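Long-range contacts in oxidoreductase (Ralstonia eutropha, PDB 3HJ9), which binds flavin mononucleotide and is probably an oxidoreductase of the nitroreductase family, its substrate not established: residues Leu65-Val75 with Tyr107-Glu115; Glu91-Pro101 with Pro136-Arg147. All blocks are in the same frame, centred on the assembly; numbering follows the deposited sequence.

Contact 1 of 2, residues Leu65-Val75 with Tyr107-Glu115; sequences LSELLWAAAGV and YDPVHHCLE
Y107 lies across the flank of helix 62-73, its side chain sliding past L69 in the opposite direction; L69 CB sits over one face of the Y107 ring, 3.9 Å from the centroid and 16° off the normal: a CH-pi contact. A73, one turn on, meets the same ring at its edge, CB to Y107 CD2 3.6 Å. CG anti to the backbone N (chi1 175°) carries the Y107 ring across the helix, from beside L69 to OH at H112. There Y107 OH and H112 ND1 share a hydrogen bond of 2.6 Å, while H112 NE2 donates to S66 OG at 2.7 Å, close to the imidazole plane. Held at both nitrogens, the H112 ring has its rotation fixed; S66 OG is also bonded to P32 O. A water bound to V75 N, P109 O and Y107 OH ties V75, just after the helix, to the turn. Toward L65, the L69 and L114 side chains cross at about a right angle, L69 CD1 3.6 Å from L114 CD2, and L65 meets L114 tip to tip. H112 and C113 both face D108, a G1 beta bulge in hairpin 103-116, and the helix packs on this sheet as expected of the alpha+beta nitroreductase fold.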
loop_
_atom_site.group_PDB
_atom_site.type_symbol
_atom_site.label_atom_id
_atom_site.label_comp_id
_atom_site.label_asym_id
_atom_site.label_seq_id
_atom_site.Cartn_x
_atom_site.Cartn_y
_atom_site.Cartn_z
ATOM N N LEU A 65 -16.900 2.044 -11.248
ATOM C CA LEU A 65 -15.688 2.749 -11.717
ATOM C C LEU A 65 -15.396 3.959 -10.813
ATOM O O LEU A 65 -14.259 4.184 -10.399
ATOM C CB LEU A 65 -15.848 3.199 -13.157
ATOM C CG LEU A 65 -14.680 3.901 -13.855
ATOM C CD1 LEU A 65 -13.399 3.051 -13.812
ATOM C CD2 LEU A 65 -15.125 4.251 -15.302
ATOM N N SER A 66 -16.450 4.692 -10.476
ATOM C CA SER A 66 -16.355 5.872 -9.618
ATOM C C SER A 66 -15.810 5.566 -8.239
ATOM O O SER A 66 -14.855 6.204 -7.793
ATOM C CB SER A 66 -17.729 6.530 -9.486
ATOM O OG SER A 66 -17.740 7.543 -8.497
ATOM N N GLU A 67 -16.428 4.599 -7.566
ATOM C CA GLU A 67 -16.016 4.213 -6.217
ATOM C C GLU A 67 -14.583 3.638 -6.148
ATOM O O GLU A 67 -13.851 3.947 -5.229
ATOM C CB GLU A 67 -17.058 3.289 -5.573
ATOM C CG GLU A 67 -18.385 3.996 -5.310
ATOM C CD GLU A 67 -19.441 3.111 -4.699
ATOM O OE1 GLU A 67 -19.311 1.867 -4.774
ATOM O OE2 GLU A 67 -20.403 3.666 -4.127
ATOM N N LEU A 68 -14.200 2.864 -7.151
ATOM C CA LEU A 68 -12.847 2.287 -7.291
ATOM C C LEU A 68 -11.794 3.391 -7.377
ATOM O O LEU A 68 -10.771 3.378 -6.629
ATOM C CB LEU A 68 -12.761 1.434 -8.582
ATOM C CG LEU A 68 -11.396 0.909 -9.039
ATOM C CD1 LEU A 68 -10.810 -0.077 -7.986
ATOM C CD2 LEU A 68 -11.503 0.286 -10.455
ATOM N N LEU A 69 -12.037 4.324 -8.303
ATOM C CA LEU A 69 -11.141 5.456 -8.496
ATOM C C LEU A 69 -11.061 6.306 -7.221
ATOM O O LEU A 69 -9.982 6.661 -6.840
ATOM C CB LEU A 69 -11.508 6.294 -9.734
ATOM C CG LEU A 69 -11.213 5.586 -11.064
ATOM C CD1 LEU A 69 -11.856 6.339 -12.189
ATOM C CD2 LEU A 69 -9.711 5.439 -11.321
ATOM N N TRP A 70 -12.202 6.590 -6.588
ATOM C CA TRP A 70 -12.224 7.339 -5.324
ATOM C C TRP A 70 -11.464 6.582 -4.199
ATOM O O TRP A 70 -10.712 7.211 -3.425
ATOM C CB TRP A 70 -13.648 7.667 -4.909
ATOM C CG TRP A 70 -13.681 8.455 -3.668
ATOM C CD1 TRP A 70 -13.532 9.799 -3.538
ATOM C CD2 TRP A 70 -13.843 7.933 -2.361
ATOM N NE1 TRP A 70 -13.579 10.156 -2.213
ATOM C CE2 TRP A 70 -13.767 9.023 -1.464
ATOM C CE3 TRP A 70 -14.039 6.639 -1.856
ATOM C CZ2 TRP A 70 -13.899 8.870 -0.086
ATOM C CZ3 TRP A 70 -14.178 6.478 -0.471
ATOM C CH2 TRP A 70 -14.118 7.593 0.394
ATOM N N ALA A 71 -11.714 5.272 -4.085
ATOM C CA ALA A 71 -11.028 4.417 -3.119
ATOM C C ALA A 71 -9.515 4.566 -3.329
ATOM O O ALA A 71 -8.800 4.956 -2.386
ATOM C CB ALA A 71 -11.477 2.933 -3.229
ATOM N N ALA A 72 -9.066 4.415 -4.577
ATOM C CA ALA A 72 -7.614 4.493 -4.894
ATOM C C ALA A 72 -6.975 5.872 -4.735
ATOM O O ALA A 72 -5.891 5.991 -4.116
ATOM C CB ALA A 72 -7.332 3.944 -6.301
ATOM N N ALA A 73 -7.657 6.924 -5.211
ATOM C CA ALA A 73 -7.032 8.262 -5.327
ATOM C C ALA A 73 -7.868 9.471 -4.929
ATOM O O ALA A 73 -7.410 10.589 -5.124
ATOM C CB ALA A 73 -6.624 8.439 -6.802
ATOM N N GLY A 74 -9.066 9.249 -4.381
ATOM C CA GLY A 74 -10.024 10.277 -4.165
ATOM C C GLY A 74 -9.728 11.238 -3.044
ATOM O O GLY A 74 -8.889 10.939 -2.177
ATOM N N VAL A 75 -10.419 12.383 -3.090
ATOM C CA VAL A 75 -10.382 13.387 -2.025
ATOM C C VAL A 75 -11.361 12.920 -0.944
ATOM O O VAL A 75 -12.505 12.631 -1.233
ATOM C CB VAL A 75 -10.765 14.782 -2.530
ATOM C CG1 VAL A 75 -11.015 15.801 -1.358
ATOM C CG2 VAL A 75 -9.686 15.281 -3.539
ATOM N N TYR A 107 -7.311 10.164 -13.959
ATOM C CA TYR A 107 -8.271 10.479 -12.919
ATOM C C TYR A 107 -7.859 11.780 -12.236
ATOM O O TYR A 107 -6.737 11.900 -11.778
ATOM C CB TYR A 107 -8.351 9.352 -11.893
ATOM C CG TYR A 107 -9.244 9.672 -10.736
ATOM C CD1 TYR A 107 -10.617 9.832 -10.916
ATOM C CD2 TYR A 107 -8.734 9.788 -9.434
ATOM C CE1 TYR A 107 -11.468 10.130 -9.818
ATOM C CE2 TYR A 107 -9.583 10.059 -8.339
ATOM C CZ TYR A 107 -10.942 10.239 -8.544
ATOM O OH TYR A 107 -11.764 10.524 -7.485
ATOM N N ASP A 108 -8.785 12.730 -12.174
ATOM C CA ASP A 108 -8.606 14.012 -11.510
ATOM C C ASP A 108 -9.383 13.889 -10.180
ATOM O O ASP A 108 -10.614 13.936 -10.193
ATOM C CB ASP A 108 -9.167 15.127 -12.392
ATOM C CG ASP A 108 -9.106 16.486 -11.756
ATOM O OD1 ASP A 108 -8.654 16.671 -10.610
ATOM O OD2 ASP A 108 -9.555 17.413 -12.435
ATOM N N PRO A 109 -8.675 13.772 -9.038
ATOM C CA PRO A 109 -9.391 13.645 -7.743
ATOM C C PRO A 109 -10.197 14.836 -7.276
ATOM O O PRO A 109 -11.270 14.635 -6.740
ATOM C CB PRO A 109 -8.263 13.397 -6.757
ATOM C CG PRO A 109 -7.193 12.792 -7.567
ATOM C CD PRO A 109 -7.229 13.560 -8.837
ATOM N N VAL A 110 -9.696 16.052 -7.498
ATOM C CA VAL A 110 -10.360 17.268 -7.042
ATOM C C VAL A 110 -11.746 17.446 -7.695
ATOM O O VAL A 110 -12.664 17.904 -7.028
ATOM C CB VAL A 110 -9.438 18.525 -7.230
ATOM C CG1 VAL A 110 -10.200 19.835 -6.955
ATOM C CG2 VAL A 110 -8.171 18.378 -6.357
ATOM N N HIS A 111 -11.875 17.052 -8.971
ATOM C CA HIS A 111 -13.128 17.147 -9.724
ATOM C C HIS A 111 -13.822 15.813 -9.961
ATOM O O HIS A 111 -14.894 15.792 -10.568
ATOM C CB HIS A 111 -12.889 17.865 -11.063
ATOM C CG HIS A 111 -12.341 19.245 -10.905
ATOM N ND1 HIS A 111 -13.136 20.321 -10.586
ATOM C CD2 HIS A 111 -11.075 19.716 -10.975
ATOM C CE1 HIS A 111 -12.387 21.402 -10.486
ATOM N NE2 HIS A 111 -11.132 21.060 -10.721
ATOM N N HIS A 112 -13.230 14.722 -9.476
ATOM C CA HIS A 112 -13.745 13.375 -9.565
ATOM C C HIS A 112 -14.247 13.070 -10.974
ATOM O O HIS A 112 -15.417 12.832 -11.193
ATOM C CB HIS A 112 -14.803 13.123 -8.482
ATOM C CG HIS A 112 -15.223 11.691 -8.357
ATOM N ND1 HIS A 112 -14.325 10.673 -8.122
ATOM C CD2 HIS A 112 -16.447 11.111 -8.402
ATOM C CE1 HIS A 112 -14.972 9.524 -8.063
ATOM N NE2 HIS A 112 -16.258 9.762 -8.232
ATOM N N CYS A 113 -13.339 13.188 -11.928
ATOM C CA CYS A 113 -13.637 12.870 -13.302
ATOM C C CYS A 113 -12.395 12.312 -13.980
ATOM O O CYS A 113 -11.291 12.411 -13.436
ATOM C CB CYS A 113 -14.139 14.114 -14.024
ATOM S SG CYS A 113 -12.892 15.345 -14.121
ATOM N N LEU A 114 -12.618 11.787 -15.180
ATOM C CA LEU A 114 -11.591 11.210 -16.060
ATOM C C LEU A 114 -11.357 12.147 -17.270
ATOM O O LEU A 114 -12.294 12.574 -17.905
ATOM C CB LEU A 114 -12.053 9.826 -16.529
ATOM C CG LEU A 114 -12.188 8.695 -15.485
ATOM C CD1 LEU A 114 -12.889 7.458 -16.096
ATOM C CD2 LEU A 114 -10.830 8.378 -14.978
ATOM N N GLU A 115 -10.100 12.473 -17.541
ATOM C CA GLU A 115 -9.671 13.349 -18.643
ATOM C C GLU A 115 -8.893 12.479 -19.625
ATOM O O GLU A 115 -8.006 11.738 -19.209
ATOM C CB GLU A 115 -8.754 14.445 -18.109
ATOM C CG GLU A 115 -9.428 15.405 -17.147
ATOM C CD GLU A 115 -8.496 16.553 -16.642
ATOM O OE1 GLU A 115 -8.909 17.733 -16.777
ATOM O OE2 GLU A 115 -7.366 16.295 -16.135
HETATM O O HOH W 1 -12.126 12.473 -5.556
#

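Contact 2 of 2, residues Glu91-Pro101 with Pro136-Arg147; sequences ETVIDVYVALP and PLDLVFVANHGR
Strands 94-100 and 137-144 run antiparallel, their axes 4.6 Å apart at closest approach and 156° between directions, as neighbours inside the antiparallel sheet of the nitroreductase fold. D95 with V142, Y97 with V140 and A99 with D138 are the hydrogen-bonded pairs, each joined by two N-H to O=C bonds; the non-hydrogen-bonded pairs V96 with F141 and V98 with L139 alternate with them, and I94 with A143 lies beyond D95-V142. N144 N to V93 O adds one more bond past that last pair.

The side chains of the non-hydrogen-bonded pairs share one face, where helices 62-73 and 156-177 pack. Here I94 CG2 lies at the edge of the F141 ring, in its plane, and 3.8 Å from F141 CB, while V96 runs beside F141 and points the same way, its CG2 3.8 Å from F141 CD2. V98 and L139 are likewise side by side. On the other face Y97 crosses V142 at a slant, and its CD1 comes to 3.4 Å from V142 CG2, a tight fit. D138 turns to the same face, its carboxylate bonded to T210 and to S124 N.

At the 3-10 turn after N144, R147 comes back across the strand end. Its extended chain delivers the guanidinium end-on to D95 in a salt bridge, the carboxylate plane turned 57° from it. R147 NH2 reaches D95 OD2 on its syn side in a longer, bent bond of 3.3 Å. R147 NH1 donates to D95 OD1 at 2.9 Å, from above the carboxylate plane, and also to T92 O at 2.7 Å, nearly straight at 172°.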
loop_
_atom_site.group_PDB
_atom_site.type_symbol
_atom_site.label_atom_id
_atom_site.label_comp_id
_atom_site.label_asym_id
_atom_site.label_seq_id
_atom_site.Cartn_x
_atom_site.Cartn_y
_atom_site.Cartn_z
ATOM N N GLU A 91 2.290 15.988 -1.037
ATOM C CA GLU A 91 2.412 16.250 -2.476
ATOM C C GLU A 91 1.742 15.088 -3.153
ATOM O O GLU A 91 1.823 13.969 -2.675
ATOM C CB GLU A 91 3.901 16.232 -2.927
ATOM C CG GLU A 91 4.805 17.319 -2.366
ATOM C CD GLU A 91 4.755 18.662 -3.120
ATOM O OE1 GLU A 91 4.428 18.717 -4.338
ATOM O OE2 GLU A 91 5.113 19.671 -2.477
ATOM N N THR A 92 1.100 15.339 -4.279
ATOM C CA THR A 92 0.456 14.278 -5.033
ATOM C C THR A 92 1.538 13.643 -5.890
ATOM O O THR A 92 1.737 14.047 -7.010
ATOM C CB THR A 92 -0.692 14.819 -5.933
ATOM O OG1 THR A 92 -1.522 15.693 -5.172
ATOM C CG2 THR A 92 -1.525 13.635 -6.511
ATOM N N VAL A 93 2.249 12.661 -5.375
ATOM C CA VAL A 93 3.345 12.068 -6.148
ATOM C C VAL A 93 2.858 11.066 -7.212
ATOM O O VAL A 93 3.525 10.909 -8.239
ATOM C CB VAL A 93 4.458 11.482 -5.238
ATOM C CG1 VAL A 93 5.033 12.632 -4.357
ATOM C CG2 VAL A 93 3.952 10.250 -4.400
ATOM N N ILE A 94 1.701 10.439 -6.983
ATOM C CA ILE A 94 1.119 9.452 -7.878
ATOM C C ILE A 94 -0.180 9.971 -8.519
ATOM O O ILE A 94 -1.050 10.452 -7.820
ATOM C CB ILE A 94 0.823 8.108 -7.122
ATOM C CG1 ILE A 94 2.126 7.446 -6.625
ATOM C CG2 ILE A 94 0.059 7.111 -7.978
ATOM C CD1 ILE A 94 3.142 7.046 -7.744
ATOM N N ASP A 95 -0.263 9.851 -9.854
ATOM C CA ASP A 95 -1.446 10.132 -10.638
ATOM C C ASP A 95 -1.939 8.771 -11.108
ATOM O O ASP A 95 -1.147 7.908 -11.519
ATOM C CB ASP A 95 -1.141 10.990 -11.877
ATOM C CG ASP A 95 -0.772 12.427 -11.547
ATOM O OD1 ASP A 95 -1.188 12.972 -10.493
ATOM O OD2 ASP A 95 -0.047 13.046 -12.363
ATOM N N VAL A 96 -3.244 8.576 -11.054
ATOM C CA VAL A 96 -3.835 7.338 -11.446
ATOM C C VAL A 96 -4.420 7.500 -12.827
ATOM O O VAL A 96 -5.242 8.374 -13.064
ATOM C CB VAL A 96 -4.893 6.864 -10.444
ATOM C CG1 VAL A 96 -5.541 5.597 -10.970
ATOM C CG2 VAL A 96 -4.246 6.619 -9.101
ATOM N N TYR A 97 -4.005 6.616 -13.718
ATOM C CA TYR A 97 -4.488 6.552 -15.078
ATOM C C TYR A 97 -5.337 5.316 -15.180
ATOM O O TYR A 97 -5.104 4.345 -14.458
ATOM C CB TYR A 97 -3.329 6.484 -16.075
ATOM C CG TYR A 97 -2.630 7.808 -16.279
ATOM C CD1 TYR A 97 -1.714 8.281 -15.337
ATOM C CD2 TYR A 97 -2.880 8.589 -17.410
ATOM C CE1 TYR A 97 -1.052 9.488 -15.514
ATOM C CE2 TYR A 97 -2.236 9.793 -17.599
ATOM C CZ TYR A 97 -1.339 10.262 -16.630
ATOM O OH TYR A 97 -0.717 11.461 -16.819
ATOM N N VAL A 98 -6.288 5.335 -16.105
ATOM C CA VAL A 98 -7.193 4.203 -16.317
ATOM C C VAL A 98 -7.211 3.843 -17.801
ATOM O O VAL A 98 -7.576 4.692 -18.621
ATOM C CB VAL A 98 -8.674 4.535 -15.880
ATOM C CG1 VAL A 98 -9.481 3.274 -15.772
ATOM C CG2 VAL A 98 -8.727 5.295 -14.567
ATOM N N ALA A 99 -6.823 2.606 -18.145
ATOM C CA ALA A 99 -6.898 2.129 -19.538
ATOM C C ALA A 99 -8.245 1.459 -19.692
ATOM O O ALA A 99 -8.481 0.414 -19.073
ATOM C CB ALA A 99 -5.763 1.165 -19.881
ATOM N N LEU A 100 -9.150 2.101 -20.441
ATOM C CA LEU A 100 -10.447 1.538 -20.788
ATOM C C LEU A 100 -10.419 1.189 -22.278
ATOM O O LEU A 100 -9.549 1.692 -23.022
ATOM C CB LEU A 100 -11.560 2.544 -20.542
ATOM C CG LEU A 100 -11.838 2.884 -19.078
ATOM C CD1 LEU A 100 -12.618 4.210 -19.006
ATOM C CD2 LEU A 100 -12.560 1.713 -18.349
ATOM N N PRO A 101 -11.373 0.356 -22.740
ATOM C CA PRO A 101 -11.424 0.087 -24.200
ATOM C C PRO A 101 -11.636 1.362 -25.054
ATOM O O PRO A 101 -11.133 1.436 -26.170
ATOM C CB PRO A 101 -12.612 -0.872 -24.357
ATOM C CG PRO A 101 -12.852 -1.481 -23.024
ATOM C CD PRO A 101 -12.346 -0.459 -21.989
ATOM N N PRO A 136 -11.622 -5.788 -18.101
ATOM C CA PRO A 136 -12.319 -4.565 -18.505
ATOM C C PRO A 136 -11.525 -3.279 -18.357
ATOM O O PRO A 136 -11.751 -2.350 -19.124
ATOM C CB PRO A 136 -13.546 -4.533 -17.598
ATOM C CG PRO A 136 -13.718 -5.888 -17.120
ATOM C CD PRO A 136 -12.429 -6.588 -17.170
ATOM N N LEU A 137 -10.621 -3.222 -17.385
ATOM C CA LEU A 137 -9.780 -2.038 -17.191
ATOM C C LEU A 137 -8.451 -2.338 -16.491
ATOM O O LEU A 137 -8.304 -3.389 -15.864
ATOM C CB LEU A 137 -10.551 -0.953 -16.430
ATOM C CG LEU A 137 -10.806 -1.045 -14.926
ATOM C CD1 LEU A 137 -9.615 -0.587 -14.105
ATOM C CD2 LEU A 137 -12.022 -0.195 -14.561
ATOM N N ASP A 138 -7.482 -1.436 -16.676
ATOM C CA ASP A 138 -6.220 -1.454 -15.937
ATOM C C ASP A 138 -6.064 -0.083 -15.276
ATOM O O ASP A 138 -6.300 0.930 -15.918
ATOM C CB ASP A 138 -4.978 -1.584 -16.843
ATOM C CG ASP A 138 -4.735 -2.959 -17.393
ATOM O OD1 ASP A 138 -5.277 -3.966 -16.887
ATOM O OD2 ASP A 138 -3.922 -3.025 -18.360
ATOM N N LEU A 139 -5.652 -0.048 -14.021
ATOM C CA LEU A 139 -5.182 1.204 -13.419
ATOM C C LEU A 139 -3.651 1.273 -13.587
ATOM O O LEU A 139 -2.996 0.254 -13.430
ATOM C CB LEU A 139 -5.505 1.276 -11.948
ATOM C CG LEU A 139 -6.966 1.218 -11.576
ATOM C CD1 LEU A 139 -7.046 1.285 -10.015
ATOM C CD2 LEU A 139 -7.771 2.310 -12.289
ATOM N N VAL A 140 -3.092 2.436 -13.964
ATOM C CA VAL A 140 -1.619 2.655 -13.926
ATOM C C VAL A 140 -1.296 3.773 -12.923
ATOM O O VAL A 140 -1.847 4.909 -13.021
ATOM C CB VAL A 140 -1.013 3.021 -15.273
ATOM C CG1 VAL A 140 0.514 2.957 -15.176
ATOM C CG2 VAL A 140 -1.527 2.079 -16.338
ATOM N N PHE A 141 -0.403 3.472 -11.981
ATOM C CA PHE A 141 0.005 4.419 -10.925
ATOM C C PHE A 141 1.307 5.035 -11.427
ATOM O O PHE A 141 2.337 4.347 -11.509
ATOM C CB PHE A 141 0.164 3.699 -9.586
ATOM C CG PHE A 141 -1.119 3.046 -9.094
ATOM C CD1 PHE A 141 -1.455 1.763 -9.481
ATOM C CD2 PHE A 141 -1.994 3.739 -8.244
ATOM C CE1 PHE A 141 -2.644 1.164 -9.046
ATOM C CE2 PHE A 141 -3.178 3.145 -7.779
ATOM C CZ PHE A 141 -3.498 1.856 -8.170
ATOM N N VAL A 142 1.233 6.294 -11.823
ATOM C CA VAL A 142 2.356 6.996 -12.424
ATOM C C VAL A 142 2.981 7.947 -11.427
ATOM O O VAL A 142 2.272 8.773 -10.882
ATOM C CB VAL A 142 1.907 7.771 -13.646
ATOM C CG1 VAL A 142 3.074 8.625 -14.237
ATOM C CG2 VAL A 142 1.321 6.799 -14.706
ATOM N N ALA A 143 4.302 7.856 -11.229
ATOM C CA ALA A 143 5.049 8.762 -10.313
ATOM C C ALA A 143 5.417 10.011 -11.069
ATOM O O ALA A 143 5.928 9.931 -12.194
ATOM C CB ALA A 143 6.326 8.127 -9.742
ATOM N N ASN A 144 5.182 11.155 -10.439
ATOM C CA ASN A 144 5.517 12.432 -10.995
ATOM C C ASN A 144 6.782 12.952 -10.328
ATOM O O ASN A 144 6.734 13.559 -9.253
ATOM C CB ASN A 144 4.354 13.408 -10.869
ATOM C CG ASN A 144 4.510 14.574 -11.816
ATOM O OD1 ASN A 144 5.579 15.205 -11.900
ATOM N ND2 ASN A 144 3.468 14.811 -12.611
ATOM N N HIS A 145 7.913 12.737 -11.000
ATOM C CA HIS A 145 9.220 13.161 -10.488
ATOM C C HIS A 145 9.379 14.675 -10.306
ATOM O O HIS A 145 10.191 15.118 -9.479
ATOM C CB HIS A 145 10.377 12.533 -11.308
ATOM C CG HIS A 145 10.530 11.052 -11.089
ATOM N ND1 HIS A 145 11.392 10.522 -10.150
ATOM C CD2 HIS A 145 9.916 9.988 -11.670
ATOM C CE1 HIS A 145 11.303 9.202 -10.158
ATOM N NE2 HIS A 145 10.408 8.851 -11.068
ATOM N N GLY A 146 8.600 15.463 -11.049
ATOM C CA GLY A 146 8.580 16.925 -10.891
ATOM C C GLY A 146 8.126 17.406 -9.514
ATOM O O GLY A 146 8.562 18.443 -9.076
ATOM N N ARG A 147 7.287 16.623 -8.830
ATOM C CA ARG A 147 6.800 16.925 -7.475
ATOM C C ARG A 147 7.644 16.273 -6.355
ATOM O O ARG A 147 7.279 16.384 -5.169
ATOM C CB ARG A 147 5.350 16.475 -7.333
ATOM C CG ARG A 147 4.381 17.134 -8.326
ATOM C CD ARG A 147 3.098 16.355 -8.424
ATOM N NE ARG A 147 2.413 16.527 -9.715
ATOM C CZ ARG A 147 1.437 15.728 -10.201
ATOM N NH1 ARG A 147 0.963 14.666 -9.521
ATOM N NH2 ARG A 147 0.919 16.004 -11.410
#

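How the contacts relate
The two contacts, their centres 11 Å apart, are joined through strand 94-100, which pairs with strand 137-144 in contact 2 and with strand 103-108 of contact 1 on its other side; Y107 N lies 2.9 Å from V96 O, a probable hydrogen bond. The helix of contact 1 also packs on the strands of contact 2: L69 CD2 is 3.4 Å from V98 CG2, and L65 CD1 3.6 Å from L137 CD2. Both contacts sit back from the flavin mononucleotide, contact 2 the closer. The side chain of V93 is about 7 Å from a bound FMN and about 5 Å from that of FMN-binding S87; that of V75 in contact 1 is about 10 Å from an FMN, with the FMN-binding R77 two residues further along the chain.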